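Local coordinates for protein fatty acid CoA ligase (Marinactinospora thermotolerans, PDB 6SQ8) that belongs to the AMP-binding enzymes of the ANL superfamily and holds adenosine monophosphate and 1-ethanoyl-9H-pyrido[3,4-b]indole-3-carboxylic acid in adjoining pockets, at residues H151-A156 against G359-P364; Q211-L214 against T219-L222; E233-E238 against L264-R269. All blocks are in the same frame, centred on the assembly; numbering follows the deposited sequence.

Contact 1: H151-A156 against G359-P364; sequences HPEGIA and GYWRDP
Ile155 and Trp361 make the apolar part of this contact. CG1 of Ile155 lies at the edge of the indole, near the ring plane, 4.2 Å from CZ3 of Trp361. The tryptophan gets there because its CG stands anti to the backbone N (chi1 176°). The side chain thereby spans a wide gap, with CA of Ile155 and CA of Trp361 still 9.6 Å apart. The buried surface is small, 112 Å² in all, and Trp361 gives over half of it.

The polar approach comes from Glu153. OE2 of Glu153 meets the same end of the indole obliquely, 4.0 Å from CH2 of Trp361. The carboxylate and ring planes are 42° apart, and the two side chains cross at about a right angle.

The hydrogen bonds lie within each segment or lead to residues nearby. Residues 151-154 form a type I turn, and Glu153 N donates to His151 ND1 at 3.3 Å, in the imidazole plane. NE2 of His151 bonds to His76, whose ring also meets Trp361, so His76 links both segments. Residues 360-363 form a type II turn. Asp363 then caps helix 364-367 through OD1 and the N of Arg366.

Strands 155-160 and 359-360 are the two outer strands of a three-stranded antiparallel sheet. Strand 170-174 runs between them, and helix 175-189 touches Ala156.

Contact 2: Q211-L214 against T219-L222; sequences QCTL and TVVL
Thr213 touches both Thr219 and Val220, and its side chain carries most of the helix side of this contact. CB of Thr213 already meets the strand, 3.8 Å from CG2 of Val220. Beyond CB the side chain divides. The methyl CG2 is anti to the backbone N (chi1, measured to OG1, is -60°), which sends it to the strand. There CG2 of Thr213 lies 3.5 Å from the backbone O of Thr219, and Thr219 C is almost as near. The same methyl also rests against Val220, with Thr213 CG2 and Val220 CG2 3.8 Å apart. The other branch, OG1, sits beside the backbone N. It bonds to the carbonyl O of Leu209, one turn back in the same helix.

Helix 205-215 is the crossover of a beta-alpha-beta unit. It joins strand 195-198 to strand 219-222, which lie side by side and parallel. Such units build the alpha/beta part of ANL enzymes. The link after the helix is short, and CA of Thr213 comes within 6.3 Å of CA of Val220.

On the strand, Val220 offers one branch. Its CG1 is anti to the backbone N (chi1 173°), and CG2, beside that N, is the methyl that faces the helix. Leu214 adds a looser touch, its CG 4.3 Å from CG2 of Val220. Thr219 contributes its backbone here, while its OG1 bonds to the O of Val17. Phe196 and Trp194 also touch the side chain of Thr213, and Ile64 of helix 61-72 packs on both Leu214 and Val220.

Contact 3: E233-E238 against L264-R269; sequences EAIERE and LSSLRR
Ile235 makes every close touch on the helix side: Leu264, Ser266 and Leu267 all meet this one residue. Its branch CG2 is the main contact atom. It is anti to the backbone N (CG1, at chi1 -68°, lies beside that N), a position that points it at the loop. CD2 of Leu264 comes 3.6 Å from CG2 of Ile235. CG of Leu267 lies 3.8 Å from CG2 of Ile235, with both of the leucine's methyls close by. Leu267 crosses the isoleucine at about a right angle, whereas Leu264 crosses it at a slant. The long branch also takes part: CD1 of Ile235 is 4.1 Å from CD1 of Leu267.

Ser266 brings a hydroxyl up to the end of the helix. OG of Ser266 is 3.6 Å from the backbone O of Ile235, but its hydrogen-bond partner is the O of Ala240, just past the helix. That bond ties the loop to the chain leaving the helix. Residues 264-267 form a type I turn, closed by Leu267 N on Leu264 O. Leu264 and Leu267, the first and last residues of the turn, both meet Ile235.

Within segment 233-238, away from the loop, Glu233, Arg237 and Glu238 form a salt-bridge network. NE of Arg237 bonds to OE1 of Glu233 at 2.7 Å, with an N-H...O angle of 162°, on the syn side of the carboxylate. NH1 of Arg237 pairs with OE2 of Glu238. Glu233 and Arg237 also touch a crystal neighbour.

Helix 228-237 leads into strand 242-245, and residues 264-268 lead into strand 269-273, which begins at Arg269. These strands pair in parallel. Along the chain the helix comes between parallel strands of the alpha/beta part of an ANL enzyme, and the loop entering strand 269-273 covers its Ile235.

In the fold
Contact 1 encloses the other two along the chain, and contact 2 closes before contact 3 opens. Contacts 2 and 3 are neighbours: their centres are 15 Å apart, and CG1 of Val221 packs on CG of Glu238 at 3.9 Å. Contact 1 stands apart, its centre 26 Å from that of contact 2 and 39 Å from that of contact 3, on the opposite side of the chain's centre from contact 3. Bound 1-ethanoyl-9H-pyrido[3,4-b]indole-3-carboxylic acid is about 12 Å from the side chain of Ile155 and about 13 Å from that of Thr213. Helix 205-215 starts at pocket residue Leu205. Pocket residue Phe244 lies in strand 242-245, after segment 233-238, and Gly274 directly follows strand 269-273.

Contact 1: H151-A156 against G359-P364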
loop_
_atom_site.group_PDB
_atom_site.type_symbol
_atom_site.label_atom_id
_atom_site.label_comp_id
_atom_site.label_asym_id
_atom_site.label_seq_id
_atom_site.Cartn_x
_atom_site.Cartn_y
_atom_site.Cartn_z
ATOM N N HIS A 151 -18.109 13.141 -12.247
ATOM C CA HIS A 151 -16.816 13.395 -12.859
ATOM C C HIS A 151 -16.950 13.120 -14.354
ATOM O O HIS A 151 -17.374 12.039 -14.749
ATOM C CB HIS A 151 -15.726 12.568 -12.155
ATOM C CG HIS A 151 -14.329 13.047 -12.376
ATOM N ND1 HIS A 151 -13.724 13.035 -13.614
ATOM C CD2 HIS A 151 -13.393 13.490 -11.514
ATOM C CE1 HIS A 151 -12.484 13.478 -13.506
ATOM N NE2 HIS A 151 -12.250 13.755 -12.231
ATOM N N PRO A 152 -16.635 14.093 -15.243
ATOM C CA PRO A 152 -16.714 13.869 -16.685
ATOM C C PRO A 152 -16.014 12.588 -17.168
ATOM O O PRO A 152 -16.499 11.975 -18.116
ATOM C CB PRO A 152 -15.983 15.076 -17.297
ATOM C CG PRO A 152 -16.082 16.164 -16.247
ATOM C CD PRO A 152 -16.190 15.458 -14.909
ATOM N N GLU A 153 -14.888 12.209 -16.539
ATOM C CA GLU A 153 -14.108 11.047 -16.996
ATOM C C GLU A 153 -14.105 9.930 -15.940
ATOM O O GLU A 153 -13.331 8.997 -16.052
ATOM C CB GLU A 153 -12.703 11.450 -17.465
ATOM C CG GLU A 153 -12.120 12.694 -16.828
ATOM C CD GLU A 153 -11.454 13.630 -17.809
ATOM O OE1 GLU A 153 -12.187 14.464 -18.343
ATOM O OE2 GLU A 153 -10.214 13.529 -18.033
ATOM N N GLY A 154 -15.006 10.006 -14.958
ATOM C CA GLY A 154 -15.303 8.891 -14.039
ATOM C C GLY A 154 -14.186 8.562 -13.043
ATOM O O GLY A 154 -14.131 7.451 -12.507
ATOM N N ILE A 155 -13.309 9.533 -12.763
ATOM C CA ILE A 155 -12.142 9.339 -11.905
ATOM C C ILE A 155 -12.514 9.649 -10.450
ATOM O O ILE A 155 -13.150 10.674 -10.152
ATOM C CB ILE A 155 -10.968 10.195 -12.409
ATOM C CG1 ILE A 155 -10.663 9.892 -13.878
ATOM C CG2 ILE A 155 -9.736 10.011 -11.530
ATOM C CD1 ILE A 155 -10.458 8.423 -14.178
ATOM N N ALA A 156 -12.126 8.726 -9.556
ATOM C CA ALA A 156 -12.396 8.824 -8.128
ATOM C C ALA A 156 -11.150 9.317 -7.387
ATOM O O ALA A 156 -11.268 10.076 -6.424
ATOM C CB ALA A 156 -12.840 7.483 -7.603
ATOM N N GLY A 359 -5.267 4.833 -16.252
ATOM C CA GLY A 359 -4.037 5.266 -16.870
ATOM C C GLY A 359 -3.372 6.332 -16.020
ATOM O O GLY A 359 -3.942 6.797 -15.006
ATOM N N TYR A 360 -2.167 6.728 -16.434
ATOM C CA TYR A 360 -1.523 7.841 -15.800
ATOM C C TYR A 360 -2.243 9.116 -16.271
ATOM O O TYR A 360 -2.465 9.315 -17.472
ATOM C CB TYR A 360 -0.018 7.861 -16.075
ATOM C CG TYR A 360 0.739 6.644 -15.593
ATOM C CD1 TYR A 360 0.807 6.306 -14.250
ATOM C CD2 TYR A 360 1.406 5.829 -16.489
ATOM C CE1 TYR A 360 1.491 5.179 -13.822
ATOM C CE2 TYR A 360 2.108 4.709 -16.075
ATOM C CZ TYR A 360 2.160 4.383 -14.739
ATOM O OH TYR A 360 2.867 3.277 -14.353
ATOM N N TRP A 361 -2.630 9.943 -15.290
ATOM C CA TRP A 361 -3.382 11.165 -15.497
ATOM C C TRP A 361 -2.646 12.075 -16.493
ATOM O O TRP A 361 -1.505 12.481 -16.245
ATOM C CB TRP A 361 -3.598 11.861 -14.154
ATOM C CG TRP A 361 -4.283 13.187 -14.264
ATOM C CD1 TRP A 361 -3.695 14.421 -14.232
ATOM C CD2 TRP A 361 -5.687 13.411 -14.432
ATOM N NE1 TRP A 361 -4.647 15.392 -14.375
ATOM C CE2 TRP A 361 -5.879 14.803 -14.495
ATOM C CE3 TRP A 361 -6.802 12.579 -14.495
ATOM C CZ2 TRP A 361 -7.143 15.379 -14.612
ATOM C CZ3 TRP A 361 -8.053 13.148 -14.645
ATOM C CH2 TRP A 361 -8.220 14.531 -14.686
ATOM N N ARG A 362 -3.323 12.375 -17.615
ATOM C CA ARG A 362 -2.876 13.311 -18.644
ATOM C C ARG A 362 -1.464 12.930 -19.128
ATOM O O ARG A 362 -0.623 13.808 -19.350
ATOM C CB ARG A 362 -2.928 14.738 -18.088
ATOM N N ASP A 363 -1.204 11.623 -19.284
ATOM C CA ASP A 363 0.094 11.129 -19.768
ATOM C C ASP A 363 -0.108 9.810 -20.511
ATOM O O ASP A 363 0.234 8.753 -19.993
ATOM C CB ASP A 363 1.107 10.995 -18.626
ATOM C CG ASP A 363 2.525 10.656 -19.073
ATOM O OD1 ASP A 363 2.714 10.395 -20.278
ATOM O OD2 ASP A 363 3.438 10.650 -18.211
ATOM N N PRO A 364 -0.637 9.831 -21.758
ATOM C CA PRO A 364 -0.859 8.607 -22.530
ATOM C C PRO A 364 0.432 7.947 -23.037
ATOM O O PRO A 364 0.434 6.736 -23.255
ATOM C CB PRO A 364 -1.697 9.069 -23.735
ATOM C CG PRO A 364 -2.195 10.447 -23.348
ATOM C CD PRO A 364 -1.090 11.024 -22.485
#

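Contact 2: Q211-L214 against T219-L222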
loop_
_atom_site.group_PDB
_atom_site.type_symbol
_atom_site.label_atom_id
_atom_site.label_comp_id
_atom_site.label_asym_id
_atom_site.label_seq_id
_atom_site.Cartn_x
_atom_site.Cartn_y
_atom_site.Cartn_z
ATOM N N GLN A 211 -13.078 3.235 3.329
ATOM C CA GLN A 211 -14.277 3.263 2.477
ATOM C C GLN A 211 -14.876 1.854 2.353
ATOM O O GLN A 211 -16.090 1.701 2.484
ATOM C CB GLN A 211 -13.965 3.902 1.123
ATOM C CG GLN A 211 -13.883 5.418 1.215
ATOM C CD GLN A 211 -13.786 6.131 -0.109
ATOM O OE1 GLN A 211 -13.341 5.577 -1.122
ATOM N NE2 GLN A 211 -14.150 7.402 -0.073
ATOM N N CYS A 212 -14.027 0.836 2.131
ATOM C CA CYS A 212 -14.476 -0.552 2.111
ATOM C C CYS A 212 -15.185 -0.892 3.426
ATOM O O CYS A 212 -16.221 -1.519 3.439
ATOM C CB CYS A 212 -13.310 -1.499 1.882
ATOM S SG CYS A 212 -12.638 -1.376 0.211
ATOM N N THR A 213 -14.607 -0.457 4.542
ATOM C CA THR A 213 -15.131 -0.745 5.867
ATOM C C THR A 213 -16.509 -0.095 6.025
ATOM O O THR A 213 -17.462 -0.744 6.498
ATOM C CB THR A 213 -14.149 -0.300 6.952
ATOM O OG1 THR A 213 -12.964 -1.047 6.697
ATOM C CG2 THR A 213 -14.643 -0.538 8.361
ATOM N N LEU A 214 -16.622 1.177 5.621
ATOM C CA LEU A 214 -17.886 1.894 5.754
ATOM C C LEU A 214 -18.955 1.233 4.875
ATOM O O LEU A 214 -20.062 0.983 5.343
ATOM C CB LEU A 214 -17.687 3.358 5.380
ATOM C CG LEU A 214 -16.923 4.207 6.399
ATOM C CD1 LEU A 214 -16.644 5.597 5.854
ATOM C CD2 LEU A 214 -17.694 4.316 7.695
ATOM N N THR A 219 -17.201 -0.459 11.176
ATOM C CA THR A 219 -16.647 0.659 11.917
ATOM C C THR A 219 -15.141 0.756 11.653
ATOM O O THR A 219 -14.420 -0.214 11.850
ATOM C CB THR A 219 -16.882 0.459 13.415
ATOM O OG1 THR A 219 -18.277 0.201 13.596
ATOM C CG2 THR A 219 -16.437 1.646 14.236
ATOM N N VAL A 220 -14.677 1.933 11.227
ATOM C CA VAL A 220 -13.262 2.224 11.107
ATOM C C VAL A 220 -12.746 2.591 12.490
ATOM O O VAL A 220 -13.395 3.339 13.191
ATOM C CB VAL A 220 -12.995 3.371 10.115
ATOM C CG1 VAL A 220 -11.525 3.781 10.116
ATOM C CG2 VAL A 220 -13.469 3.028 8.710
ATOM N N VAL A 221 -11.575 2.055 12.848
ATOM C CA VAL A 221 -10.872 2.384 14.087
ATOM C C VAL A 221 -9.544 3.024 13.685
ATOM O O VAL A 221 -8.739 2.348 13.080
ATOM C CB VAL A 221 -10.639 1.134 14.955
ATOM C CG1 VAL A 221 -9.952 1.490 16.257
ATOM C CG2 VAL A 221 -11.918 0.367 15.234
ATOM N N LEU A 222 -9.340 4.306 14.026
ATOM C CA LEU A 222 -8.193 5.086 13.532
ATOM C C LEU A 222 -7.089 5.162 14.580
ATOM O O LEU A 222 -7.351 5.402 15.752
ATOM C CB LEU A 222 -8.632 6.513 13.218
ATOM C CG LEU A 222 -9.358 6.722 11.899
ATOM C CD1 LEU A 222 -9.805 8.165 11.821
ATOM C CD2 LEU A 222 -8.494 6.338 10.716
#

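Contact 3: E233-E238 against L264-R269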
loop_
_atom_site.group_PDB
_atom_site.type_symbol
_atom_site.label_atom_id
_atom_site.label_comp_id
_atom_site.label_asym_id
_atom_site.label_seq_id
_atom_site.Cartn_x
_atom_site.Cartn_y
_atom_site.Cartn_z
ATOM N N GLU A 233 -3.349 -2.721 22.363
ATOM C CA GLU A 233 -4.327 -2.151 23.279
ATOM C C GLU A 233 -5.623 -1.911 22.500
ATOM O O GLU A 233 -6.699 -2.308 22.944
ATOM C CB GLU A 233 -3.757 -0.874 23.916
ATOM C CG GLU A 233 -4.292 -0.536 25.287
ATOM C CD GLU A 233 -5.660 0.142 25.274
ATOM O OE1 GLU A 233 -5.826 1.145 24.497
ATOM O OE2 GLU A 233 -6.577 -0.342 26.037
ATOM N N ALA A 234 -5.498 -1.296 21.320
ATOM C CA ALA A 234 -6.642 -0.935 20.481
ATOM C C ALA A 234 -7.416 -2.185 20.076
ATOM O O ALA A 234 -8.629 -2.172 20.086
ATOM C CB ALA A 234 -6.201 -0.170 19.250
ATOM N N ILE A 235 -6.704 -3.250 19.704
ATOM C CA ILE A 235 -7.365 -4.456 19.247
ATOM C C ILE A 235 -8.247 -4.998 20.373
ATOM O O ILE A 235 -9.375 -5.358 20.133
ATOM C CB ILE A 235 -6.351 -5.486 18.727
ATOM C CG1 ILE A 235 -5.687 -4.989 17.438
ATOM C CG2 ILE A 235 -7.004 -6.841 18.531
ATOM C CD1 ILE A 235 -4.495 -5.810 16.992
ATOM N N GLU A 236 -7.731 -5.016 21.598
ATOM C CA GLU A 236 -8.437 -5.607 22.728
ATOM C C GLU A 236 -9.599 -4.691 23.156
ATOM O O GLU A 236 -10.718 -5.148 23.349
ATOM C CB GLU A 236 -7.460 -5.844 23.886
ATOM C CG GLU A 236 -8.074 -6.687 25.003
ATOM C CD GLU A 236 -7.257 -6.806 26.271
ATOM O OE1 GLU A 236 -6.753 -5.767 26.702
ATOM O OE2 GLU A 236 -7.150 -7.907 26.830
ATOM N N ARG A 237 -9.301 -3.396 23.307
ATOM C CA ARG A 237 -10.243 -2.391 23.819
ATOM C C ARG A 237 -11.437 -2.203 22.853
ATOM O O ARG A 237 -12.570 -2.146 23.294
ATOM C CB ARG A 237 -9.487 -1.084 24.087
ATOM C CG ARG A 237 -10.301 -0.020 24.819
ATOM C CD ARG A 237 -9.620 1.352 24.984
ATOM N NE ARG A 237 -8.493 1.625 24.085
ATOM C CZ ARG A 237 -8.578 2.242 22.900
ATOM N NH1 ARG A 237 -9.725 2.764 22.496
ATOM N NH2 ARG A 237 -7.517 2.321 22.115
ATOM N N GLU A 238 -11.187 -2.107 21.543
ATOM C CA GLU A 238 -12.240 -1.880 20.529
ATOM C C GLU A 238 -12.716 -3.219 19.930
ATOM O O GLU A 238 -13.581 -3.235 19.073
ATOM C CB GLU A 238 -11.740 -0.992 19.388
ATOM C CG GLU A 238 -11.029 0.266 19.845
ATOM C CD GLU A 238 -11.913 1.371 20.379
ATOM O OE1 GLU A 238 -13.146 1.183 20.499
ATOM O OE2 GLU A 238 -11.361 2.484 20.596
ATOM N N LEU A 264 -6.633 -11.038 21.869
ATOM C CA LEU A 264 -6.830 -10.713 20.485
ATOM C C LEU A 264 -7.832 -11.691 19.865
ATOM O O LEU A 264 -7.819 -11.896 18.652
ATOM C CB LEU A 264 -5.486 -10.790 19.760
ATOM C CG LEU A 264 -4.327 -10.027 20.400
ATOM C CD1 LEU A 264 -3.104 -10.085 19.502
ATOM C CD2 LEU A 264 -4.681 -8.582 20.692
ATOM N N SER A 265 -8.737 -12.241 20.684
ATOM C CA SER A 265 -9.714 -13.222 20.209
ATOM C C SER A 265 -10.669 -12.592 19.194
ATOM O O SER A 265 -11.279 -13.325 18.435
ATOM C CB SER A 265 -10.472 -13.859 21.353
ATOM O OG SER A 265 -10.903 -12.887 22.282
ATOM N N SER A 266 -10.789 -11.256 19.190
ATOM C CA SER A 266 -11.662 -10.542 18.234
ATOM C C SER A 266 -11.106 -10.588 16.808
ATOM O O SER A 266 -11.897 -10.474 15.865
ATOM C CB SER A 266 -11.955 -9.113 18.648
ATOM O OG SER A 266 -10.769 -8.382 18.867
ATOM N N LEU A 267 -9.787 -10.771 16.635
ATOM C CA LEU A 267 -9.183 -10.712 15.288
ATOM C C LEU A 267 -9.735 -11.840 14.399
ATOM O O LEU A 267 -9.752 -12.983 14.757
ATOM C CB LEU A 267 -7.654 -10.775 15.372
ATOM C CG LEU A 267 -6.972 -9.503 15.884
ATOM C CD1 LEU A 267 -5.493 -9.733 16.153
ATOM C CD2 LEU A 267 -7.160 -8.352 14.920
ATOM N N ARG A 268 -10.191 -11.471 13.215
ATOM C CA ARG A 268 -10.465 -12.422 12.157
ATOM C C ARG A 268 -9.406 -12.265 11.055
ATOM O O ARG A 268 -9.155 -13.235 10.364
ATOM C CB ARG A 268 -11.900 -12.265 11.639
ATOM C CG ARG A 268 -12.989 -12.689 12.621
ATOM C CD ARG A 268 -13.309 -14.178 12.703
ATOM N N ARG A 269 -8.753 -11.095 10.934
ATOM C CA ARG A 269 -7.736 -10.885 9.906
ATOM C C ARG A 269 -6.681 -9.840 10.306
ATOM O O ARG A 269 -6.986 -8.693 10.580
ATOM C CB ARG A 269 -8.402 -10.536 8.571
ATOM C CG ARG A 269 -8.301 -11.687 7.574
ATOM C CD ARG A 269 -9.416 -11.763 6.593
ATOM N NE ARG A 269 -9.654 -13.122 6.121
ATOM C CZ ARG A 269 -10.368 -13.999 6.826
ATOM N NH1 ARG A 269 -10.386 -13.903 8.139
ATOM N NH2 ARG A 269 -11.152 -14.901 6.245
#